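Local coordinates for putative Killer protein (Pseudomonas putida, PDB 6F8S) that probably acts as the RelE-like, HigB-family toxin of a type II toxin-antitoxin system, a family whose members generally cleave mRNA, at residues R37-L42 against W78-T83; S29-V34 against R73-W78. All coordinates share one frame; numbering follows the deposited sequence.

Contact 1: R37-L42 against W78-T83; sequences RKLAML and WRLCFT
Leu80 and Phe82, two residues apart on strand 79-85 and both directed at the helix, meet residues 37-42 of helix 31-44 through side chains alone. The aliphatic part centres on one methyl: Leu80 CD1 sits 3.6 Å from Lys38 CB. Leu39 CD2 and Leu42 CD1 touch the same methyl more loosely, the Leu39 and Leu80 side chains crossing at about a right angle. The aromatic part is a CH-pi contact: Leu42 CD2 lies over one face of the Phe82 ring, 4.1 Å from its centroid and 16° off the normal, displaced toward the rim. Lys38 lends the interface only the root of its chain. A bend at chi2 (-77°) turns the rest away, and NZ hydrogen-bonds to Arg73 O and Asn57 OD1 and forms a salt bridge to an acidic side chain of the other protein in the assembly. Helix 31-44 thus packs on a face of the antiparallel sheet 69-73, 79-85, 88-95, its segment axis 24° from that of the middle strand, as fits a RelE-like toxin fold. With apolar atoms alone meeting across this largely buried interface, helix and strand are held by dispersion and by exclusion of water, the lysine's ammonium finding its partners elsewhere.

Contact 2: S29-V34 against R73-W78; sequences SDIKSV and RVNDQW
Val34 and Val74 form the inner, less exposed part of this contact, their side chains sliding past each other in opposite directions. CG1 of Val34 lies 4.0 Å from CG1 of Val74. The same Val34 CG1 also rests on the carbonyl oxygen of Val74, 3.3 Å away. Both valines hold CG1 anti to the backbone N (chi1 170° in each), which brings these two methyls together.

Toward solvent the partner is Ile31, an exposed residue that reaches across with its extended CG1-CD1 branch. Ile31 CD1 arrives 3.2 Å from Asn75 ND2, a tight van der Waals approach with no hydrogen bond in it. The same Ile31 methyl approaches Trp78 CD1 obliquely, at 3.8 Å; CG1 makes a looser touch on Val74. The amide it meets is held by its other end. Asn75 OD1 accepts from Gln77 N, which sits 39° out of the carbonyl plane, and from Trp78 N at 2.8 Å, nearly in line with the C=O bond. This Asx turn, extended to the next residue, fixes the loop's curvature and the amide's rotation. At the loop's base Trp78 O takes both Val74 N and Asn75 N. On the helix side, Asp30 is the N-cap, its carboxylate receiving weak bonds from Lys32 N and Ser33 N.

The contact therefore sets the first turn of helix 31-44 against the loop joining antiparallel strands 69-73 and 79-85. Inward, Val74 packs on Leu80 of the central strand; at the far end of the loop, Gln77 NE2 bonds to Asp96 OD2, just beyond strand 88-95.

In the fold
From the first modelled residues the chain enters helix 31-44, whose start supplies contact 2 and whose later turns supply contact 1. It then passes through helix 49-52 and strand 69-73 before reaching the loop that closes contact 2, and strand 79-85 follows at once to close contact 1. The segments alternate along the sequence, so the two closures cross rather than nest, and Trp78 belongs to both. Their centres are about 10 Å apart, and Leu80 CD1 meets Val74 CG2 at 3.9 Å between them. Together they lay one helix along the three-stranded antiparallel sheet, from its central strand near the chain's centre out to a surface hairpin loop.

Contact 1: R37-L42 against W78-T83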
ATOM      1  N   ARG B  37      14.404  -3.632   9.131  1.00 51.28           N
ATOM      2  CA  ARG B  37      13.445  -2.628   9.463  1.00 50.03           C
ATOM      3  C   ARG B  37      13.662  -1.365   8.626  1.00 55.35           C
ATOM      4  O   ARG B  37      12.695  -0.731   8.161  1.00 50.91           O
ATOM      5  CB  ARG B  37      13.537  -2.323  10.948  1.00 53.87           C
ATOM      6  CG  ARG B  37      12.474  -1.378  11.435  1.00 53.08           C
ATOM      7  CD  ARG B  37      12.329  -1.437  12.954  1.00 56.29           C
ATOM      8  NE  ARG B  37      13.549  -0.996  13.618  1.00 63.58           N
ATOM      9  CZ  ARG B  37      14.236  -1.728  14.490  1.00 62.66           C
ATOM     10  NH1 ARG B  37      13.808  -2.939  14.810  1.00 60.08           N
ATOM     11  NH2 ARG B  37      15.340  -1.246  15.049  1.00 62.23           N
ATOM     12  N   LYS B  38      14.931  -0.996   8.439  1.00 58.41           N
ATOM     13  CA  LYS B  38      15.281   0.166   7.618  1.00 56.19           C
ATOM     14  C   LYS B  38      14.866  -0.078   6.173  1.00 54.60           C
ATOM     15  O   LYS B  38      14.255   0.807   5.532  1.00 51.50           O
ATOM     16  CB  LYS B  38      16.784   0.468   7.706  1.00 58.13           C
ATOM     17  CG  LYS B  38      17.280   0.707   9.117  1.00 57.11           C
ATOM     18  CD  LYS B  38      16.913   2.080   9.606  1.00 55.90           C
ATOM     19  CE  LYS B  38      17.053   2.180  11.115  1.00 56.94           C
ATOM     20  NZ  LYS B  38      17.058   3.604  11.574  1.00 57.83           N
ATOM     21  N   LEU B  39      15.180  -1.274   5.663  1.00 48.55           N
ATOM     22  CA  LEU B  39      14.704  -1.649   4.332  1.00 50.59           C
ATOM     23  C   LEU B  39      13.164  -1.594   4.263  1.00 49.93           C
ATOM     24  O   LEU B  39      12.609  -1.122   3.272  1.00 46.73           O
ATOM     25  CB  LEU B  39      15.193  -3.031   3.935  1.00 50.88           C
ATOM     26  CG  LEU B  39      16.692  -3.219   3.689  1.00 54.03           C
ATOM     27  CD1 LEU B  39      16.895  -4.576   3.045  1.00 51.62           C
ATOM     28  CD2 LEU B  39      17.265  -2.117   2.813  1.00 50.72           C
ATOM     29  N   ALA B  40      12.481  -2.052   5.310  1.00 48.43           N
ATOM     30  CA  ALA B  40      11.017  -1.963   5.372  1.00 45.44           C
ATOM     31  C   ALA B  40      10.522  -0.521   5.202  1.00 47.29           C
ATOM     32  O   ALA B  40       9.617  -0.244   4.425  1.00 42.61           O
ATOM     33  CB  ALA B  40      10.503  -2.528   6.703  1.00 45.88           C
ATOM     34  N   MET B  41      11.125   0.395   5.949  1.00 45.40           N
ATOM     35  CA  MET B  41      10.717   1.786   5.918  1.00 46.25           C
ATOM     36  C   MET B  41      10.977   2.398   4.554  1.00 51.44           C
ATOM     37  O   MET B  41      10.099   3.088   4.015  1.00 49.57           O
ATOM     38  CB  MET B  41      11.429   2.576   7.010  1.00 43.10           C
ATOM     39  CG  MET B  41      11.042   2.114   8.389  1.00 48.17           C
ATOM     40  SD  MET B  41      11.676   3.185   9.685  1.00 65.41           S
ATOM     41  CE  MET B  41      13.434   2.964   9.474  1.00 59.02           C
ATOM     42  N   LEU B  42      12.164   2.130   3.998  1.00 49.41           N
ATOM     43  CA  LEU B  42      12.528   2.611   2.664  1.00 49.63           C
ATOM     44  C   LEU B  42      11.497   2.202   1.624  1.00 48.78           C
ATOM     45  O   LEU B  42      11.062   3.023   0.821  1.00 51.62           O
ATOM     46  CB  LEU B  42      13.895   2.079   2.228  1.00 50.52           C
ATOM     47  CG  LEU B  42      15.169   2.790   2.661  1.00 50.75           C
ATOM     48  CD1 LEU B  42      16.318   2.037   2.079  1.00 59.92           C
ATOM     49  CD2 LEU B  42      15.174   4.213   2.171  1.00 56.97           C
ATOM     50  N   TRP B  78      27.320   1.558  10.129  1.00 56.84           N
ATOM     51  CA  TRP B  78      26.717   1.434   8.801  1.00 53.60           C
ATOM     52  C   TRP B  78      25.543   2.351   8.577  1.00 58.81           C
ATOM     53  O   TRP B  78      24.702   2.530   9.465  1.00 57.31           O
ATOM     54  CB  TRP B  78      26.245   0.008   8.554  1.00 54.32           C
ATOM     55  CG  TRP B  78      27.339  -0.989   8.497  1.00 56.57           C
ATOM     56  CD1 TRP B  78      27.660  -1.882   9.456  1.00 53.33           C
ATOM     57  CD2 TRP B  78      28.259  -1.204   7.415  1.00 56.89           C
ATOM     58  NE1 TRP B  78      28.722  -2.647   9.047  1.00 59.44           N
ATOM     59  CE2 TRP B  78      29.110  -2.249   7.798  1.00 60.24           C
ATOM     60  CE3 TRP B  78      28.441  -0.610   6.162  1.00 59.96           C
ATOM     61  CZ2 TRP B  78      30.137  -2.723   6.975  1.00 59.03           C
ATOM     62  CZ3 TRP B  78      29.459  -1.081   5.344  1.00 62.80           C
ATOM     63  CH2 TRP B  78      30.299  -2.122   5.759  1.00 59.57           C
ATOM     64  N   ARG B  79      25.490   2.900   7.365  1.00 57.60           N
ATOM     65  CA  ARG B  79      24.375   3.705   6.909  1.00 56.39           C
ATOM     66  C   ARG B  79      23.906   3.278   5.528  1.00 60.69           C
ATOM     67  O   ARG B  79      24.715   2.940   4.662  1.00 60.49           O
ATOM     68  CB  ARG B  79      24.759   5.179   6.876  1.00 55.62           C
ATOM     69  CG  ARG B  79      24.716   5.832   8.233  1.00 56.19           C
ATOM     70  CD  ARG B  79      25.206   7.267   8.181  1.00 60.39           C
ATOM     71  NE  ARG B  79      24.745   7.968   9.369  1.00 71.11           N
ATOM     72  CZ  ARG B  79      23.635   8.700   9.421  1.00 67.43           C
ATOM     73  NH1 ARG B  79      22.882   8.861   8.340  1.00 61.79           N
ATOM     74  NH2 ARG B  79      23.284   9.282  10.554  1.00 67.19           N
ATOM     75  N   LEU B  80      22.591   3.318   5.327  1.00 67.38           N
ATOM     76  CA  LEU B  80      22.002   3.153   4.001  1.00 64.49           C
ATOM     77  C   LEU B  80      21.981   4.477   3.246  1.00 60.89           C
ATOM     78  O   LEU B  80      21.324   5.398   3.672  1.00 65.27           O
ATOM     79  CB  LEU B  80      20.586   2.591   4.115  1.00 61.30           C
ATOM     80  CG  LEU B  80      20.562   1.111   4.488  1.00 63.71           C
ATOM     81  CD1 LEU B  80      19.240   0.732   5.116  1.00 59.61           C
ATOM     82  CD2 LEU B  80      20.845   0.255   3.250  1.00 65.18           C
ATOM     83  N   CYS B  81      22.728   4.562   2.148  1.00 64.55           N
ATOM     84  CA  CYS B  81      22.672   5.700   1.220  1.00 68.63           C
ATOM     85  C   CYS B  81      21.624   5.426   0.149  1.00 65.83           C
ATOM     86  O   CYS B  81      21.394   4.273  -0.216  1.00 63.77           O
ATOM     87  CB  CYS B  81      24.038   5.961   0.552  1.00 71.17           C
ATOM     88  SG  CYS B  81      25.015   7.348   1.222  1.00 85.71           S
ATOM     89  N   PHE B  82      20.999   6.487  -0.358  1.00 65.15           N
ATOM     90  CA  PHE B  82      19.996   6.364  -1.423  1.00 62.89           C
ATOM     91  C   PHE B  82      19.673   7.715  -2.053  1.00 67.82           C
ATOM     92  O   PHE B  82      19.966   8.780  -1.486  1.00 66.21           O
ATOM     93  CB  PHE B  82      18.696   5.749  -0.888  1.00 61.45           C
ATOM     94  CG  PHE B  82      17.995   6.622   0.129  1.00 57.91           C
ATOM     95  CD1 PHE B  82      18.290   6.515   1.478  1.00 56.89           C
ATOM     96  CD2 PHE B  82      17.066   7.564  -0.269  1.00 59.54           C
ATOM     97  CE1 PHE B  82      17.656   7.336   2.415  1.00 60.15           C
ATOM     98  CE2 PHE B  82      16.436   8.380   0.660  1.00 59.91           C
ATOM     99  CZ  PHE B  82      16.736   8.262   2.003  1.00 57.45           C
ATOM    100  N   THR B  83      19.032   7.658  -3.214  1.00 64.80           N
ATOM    101  CA  THR B  83      18.485   8.860  -3.816  1.00 67.46           C
ATOM    102  C   THR B  83      16.953   8.856  -3.762  1.00 67.18           C
ATOM    103  O   THR B  83      16.296   7.860  -4.086  1.00 64.19           O
ATOM    104  CB  THR B  83      18.937   9.026  -5.271  1.00 69.57           C
ATOM    105  OG1 THR B  83      20.326   8.686  -5.381  1.00 73.27           O
ATOM    106  CG2 THR B  83      18.690  10.476  -5.741  1.00 69.27           C
TER

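Contact 2: S29-V34 against R73-W78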
ATOM      1  N   SER B  29      17.735  -4.636  18.494  1.00 96.56           N
ATOM      2  CA  SER B  29      19.153  -4.416  18.738  1.00 98.65           C
ATOM      3  C   SER B  29      19.985  -4.983  17.593  1.00 99.49           C
ATOM      4  O   SER B  29      20.650  -4.236  16.868  1.00 99.93           O
ATOM      5  CB  SER B  29      19.572  -5.048  20.067  1.00106.51           C
ATOM      6  N   ASP B  30      19.946  -6.310  17.471  1.00 93.82           N
ATOM      7  CA  ASP B  30      20.559  -7.084  16.389  1.00 91.46           C
ATOM      8  C   ASP B  30      20.647  -6.328  15.056  1.00 87.21           C
ATOM      9  O   ASP B  30      19.635  -5.824  14.562  1.00 86.06           O
ATOM     10  CB  ASP B  30      19.754  -8.377  16.222  1.00 88.95           C
ATOM     11  CG  ASP B  30      20.110  -9.137  14.973  1.00 90.99           C
ATOM     12  OD1 ASP B  30      21.315  -9.229  14.647  1.00 93.61           O
ATOM     13  OD2 ASP B  30      19.172  -9.662  14.328  1.00 89.37           O
ATOM     14  N   ILE B  31      21.850  -6.245  14.483  1.00 76.35           N
ATOM     15  CA  ILE B  31      22.073  -5.423  13.287  1.00 72.97           C
ATOM     16  C   ILE B  31      21.239  -5.861  12.086  1.00 70.94           C
ATOM     17  O   ILE B  31      20.695  -5.015  11.363  1.00 70.74           O
ATOM     18  CB  ILE B  31      23.556  -5.400  12.865  1.00 72.05           C
ATOM     19  CG1 ILE B  31      23.725  -4.625  11.553  1.00 67.23           C
ATOM     20  CG2 ILE B  31      24.122  -6.814  12.745  1.00 78.61           C
ATOM     21  CD1 ILE B  31      25.124  -4.082  11.336  1.00 65.75           C
ATOM     22  N   LYS B  32      21.110  -7.170  11.890  1.00 62.91           N
ATOM     23  CA  LYS B  32      20.318  -7.682  10.780  1.00 65.73           C
ATOM     24  C   LYS B  32      18.852  -7.227  10.918  1.00 63.40           C
ATOM     25  O   LYS B  32      18.256  -6.748   9.962  1.00 57.80           O
ATOM     26  CB  LYS B  32      20.405  -9.210  10.711  1.00 61.51           C
ATOM     27  CG  LYS B  32      19.680  -9.798   9.528  1.00 61.20           C
ATOM     28  CD  LYS B  32      19.669 -11.329   9.547  1.00 68.18           C
ATOM     29  CE  LYS B  32      18.440 -11.863   8.800  1.00 73.85           C
ATOM     30  NZ  LYS B  32      17.667 -12.892   9.559  1.00 72.52           N
ATOM     31  N   SER B  33      18.299  -7.359  12.121  1.00 68.52           N
ATOM     32  CA  SER B  33      16.929  -6.969  12.393  1.00 65.56           C
ATOM     33  C   SER B  33      16.686  -5.493  12.132  1.00 65.69           C
ATOM     34  O   SER B  33      15.659  -5.121  11.568  1.00 58.47           O
ATOM     35  CB  SER B  33      16.559  -7.302  13.837  1.00 67.81           C
ATOM     36  OG  SER B  33      16.021  -8.611  13.908  1.00 74.28           O
ATOM     37  N   VAL B  34      17.637  -4.657  12.542  1.00 64.69           N
ATOM     38  CA  VAL B  34      17.562  -3.220  12.313  1.00 60.88           C
ATOM     39  C   VAL B  34      17.608  -2.930  10.808  1.00 59.19           C
ATOM     40  O   VAL B  34      16.828  -2.124  10.292  1.00 59.64           O
ATOM     41  CB  VAL B  34      18.711  -2.481  13.047  1.00 63.07           C
ATOM     42  CG1 VAL B  34      18.786  -1.000  12.625  1.00 57.94           C
ATOM     43  CG2 VAL B  34      18.536  -2.607  14.553  1.00 58.39           C
ATOM     44  N   ARG B  73      20.782   6.100   9.469  1.00 63.11           N
ATOM     45  CA  ARG B  73      21.599   5.310  10.369  1.00 63.69           C
ATOM     46  C   ARG B  73      21.055   3.891  10.480  1.00 63.05           C
ATOM     47  O   ARG B  73      19.864   3.707  10.708  1.00 63.71           O
ATOM     48  CB  ARG B  73      21.639   5.978  11.748  1.00 68.93           C
ATOM     49  CG  ARG B  73      22.600   5.347  12.769  1.00 71.95           C
ATOM     50  CD  ARG B  73      22.788   6.274  13.976  1.00 69.59           C
ATOM     51  NE  ARG B  73      23.777   5.779  14.930  1.00 67.93           N
ATOM     52  CZ  ARG B  73      23.531   4.859  15.860  1.00 71.16           C
ATOM     53  NH1 ARG B  73      22.323   4.317  15.960  1.00 68.59           N
ATOM     54  NH2 ARG B  73      24.495   4.466  16.686  1.00 72.87           N
ATOM     55  N   VAL B  74      21.917   2.896  10.290  1.00 63.77           N
ATOM     56  CA  VAL B  74      21.608   1.517  10.676  1.00 64.58           C
ATOM     57  C   VAL B  74      22.225   1.245  12.059  1.00 63.19           C
ATOM     58  O   VAL B  74      21.555   0.746  12.963  1.00 61.17           O
ATOM     59  CB  VAL B  74      22.135   0.479   9.647  1.00 65.38           C
ATOM     60  CG1 VAL B  74      22.020  -0.938  10.206  1.00 63.51           C
ATOM     61  CG2 VAL B  74      21.380   0.585   8.332  1.00 54.75           C
ATOM     62  N   ASN B  75      23.510   1.572  12.207  1.00 57.40           N
ATOM     63  CA  ASN B  75      24.123   1.711  13.526  1.00 58.82           C
ATOM     64  C   ASN B  75      25.274   2.715  13.465  1.00 60.77           C
ATOM     65  O   ASN B  75      25.369   3.493  12.508  1.00 61.32           O
ATOM     66  CB  ASN B  75      24.593   0.352  14.083  1.00 54.88           C
ATOM     67  CG  ASN B  75      25.640  -0.353  13.206  1.00 55.90           C
ATOM     68  OD1 ASN B  75      26.372   0.257  12.417  1.00 54.47           O
ATOM     69  ND2 ASN B  75      25.716  -1.662  13.365  1.00 60.04           N
ATOM     70  N   ASP B  76      26.138   2.706  14.476  1.00 57.21           N
ATOM     71  CA  ASP B  76      27.245   3.654  14.530  1.00 62.18           C
ATOM     72  C   ASP B  76      28.217   3.481  13.350  1.00 66.00           C
ATOM     73  O   ASP B  76      28.925   4.415  12.966  1.00 65.71           O
ATOM     74  CB  ASP B  76      28.002   3.522  15.860  1.00 67.40           C
ATOM     75  CG  ASP B  76      28.772   2.206  15.977  1.00 74.93           C
ATOM     76  OD1 ASP B  76      28.357   1.200  15.355  1.00 79.10           O
ATOM     77  OD2 ASP B  76      29.803   2.167  16.692  1.00 81.25           O
ATOM     78  N   GLN B  77      28.238   2.286  12.766  1.00 62.25           N
ATOM     79  CA  GLN B  77      29.172   1.984  11.683  1.00 63.25           C
ATOM     80  C   GLN B  77      28.511   2.130  10.299  1.00 57.15           C
ATOM     81  O   GLN B  77      29.076   2.750   9.404  1.00 57.11           O
ATOM     82  CB  GLN B  77      29.761   0.562  11.858  1.00 57.91           C
ATOM     83  CG  GLN B  77      30.824   0.229  10.816  1.00 58.78           C
ATOM     84  CD  GLN B  77      31.308  -1.221  10.849  1.00 60.90           C
ATOM     85  OE1 GLN B  77      30.856  -2.026  11.669  1.00 62.39           O
ATOM     86  NE2 GLN B  77      32.238  -1.557   9.951  1.00 57.55           N
ATOM     87  N   TRP B  78      27.320   1.558  10.129  1.00 56.84           N
ATOM     88  CA  TRP B  78      26.717   1.434   8.801  1.00 53.60           C
ATOM     89  C   TRP B  78      25.543   2.351   8.577  1.00 58.81           C
ATOM     90  O   TRP B  78      24.702   2.530   9.465  1.00 57.31           O
ATOM     91  CB  TRP B  78      26.245   0.008   8.554  1.00 54.32           C
ATOM     92  CG  TRP B  78      27.339  -0.989   8.497  1.00 56.57           C
ATOM     93  CD1 TRP B  78      27.660  -1.882   9.456  1.00 53.33           C
ATOM     94  CD2 TRP B  78      28.259  -1.204   7.415  1.00 56.89           C
ATOM     95  NE1 TRP B  78      28.722  -2.647   9.047  1.00 59.44           N
ATOM     96  CE2 TRP B  78      29.110  -2.249   7.798  1.00 60.24           C
ATOM     97  CE3 TRP B  78      28.441  -0.610   6.162  1.00 59.96           C
ATOM     98  CZ2 TRP B  78      30.137  -2.723   6.975  1.00 59.03           C
ATOM     99  CZ3 TRP B  78      29.459  -1.081   5.344  1.00 62.80           C
ATOM    100  CH2 TRP B  78      30.299  -2.122   5.759  1.00 59.57           C
TER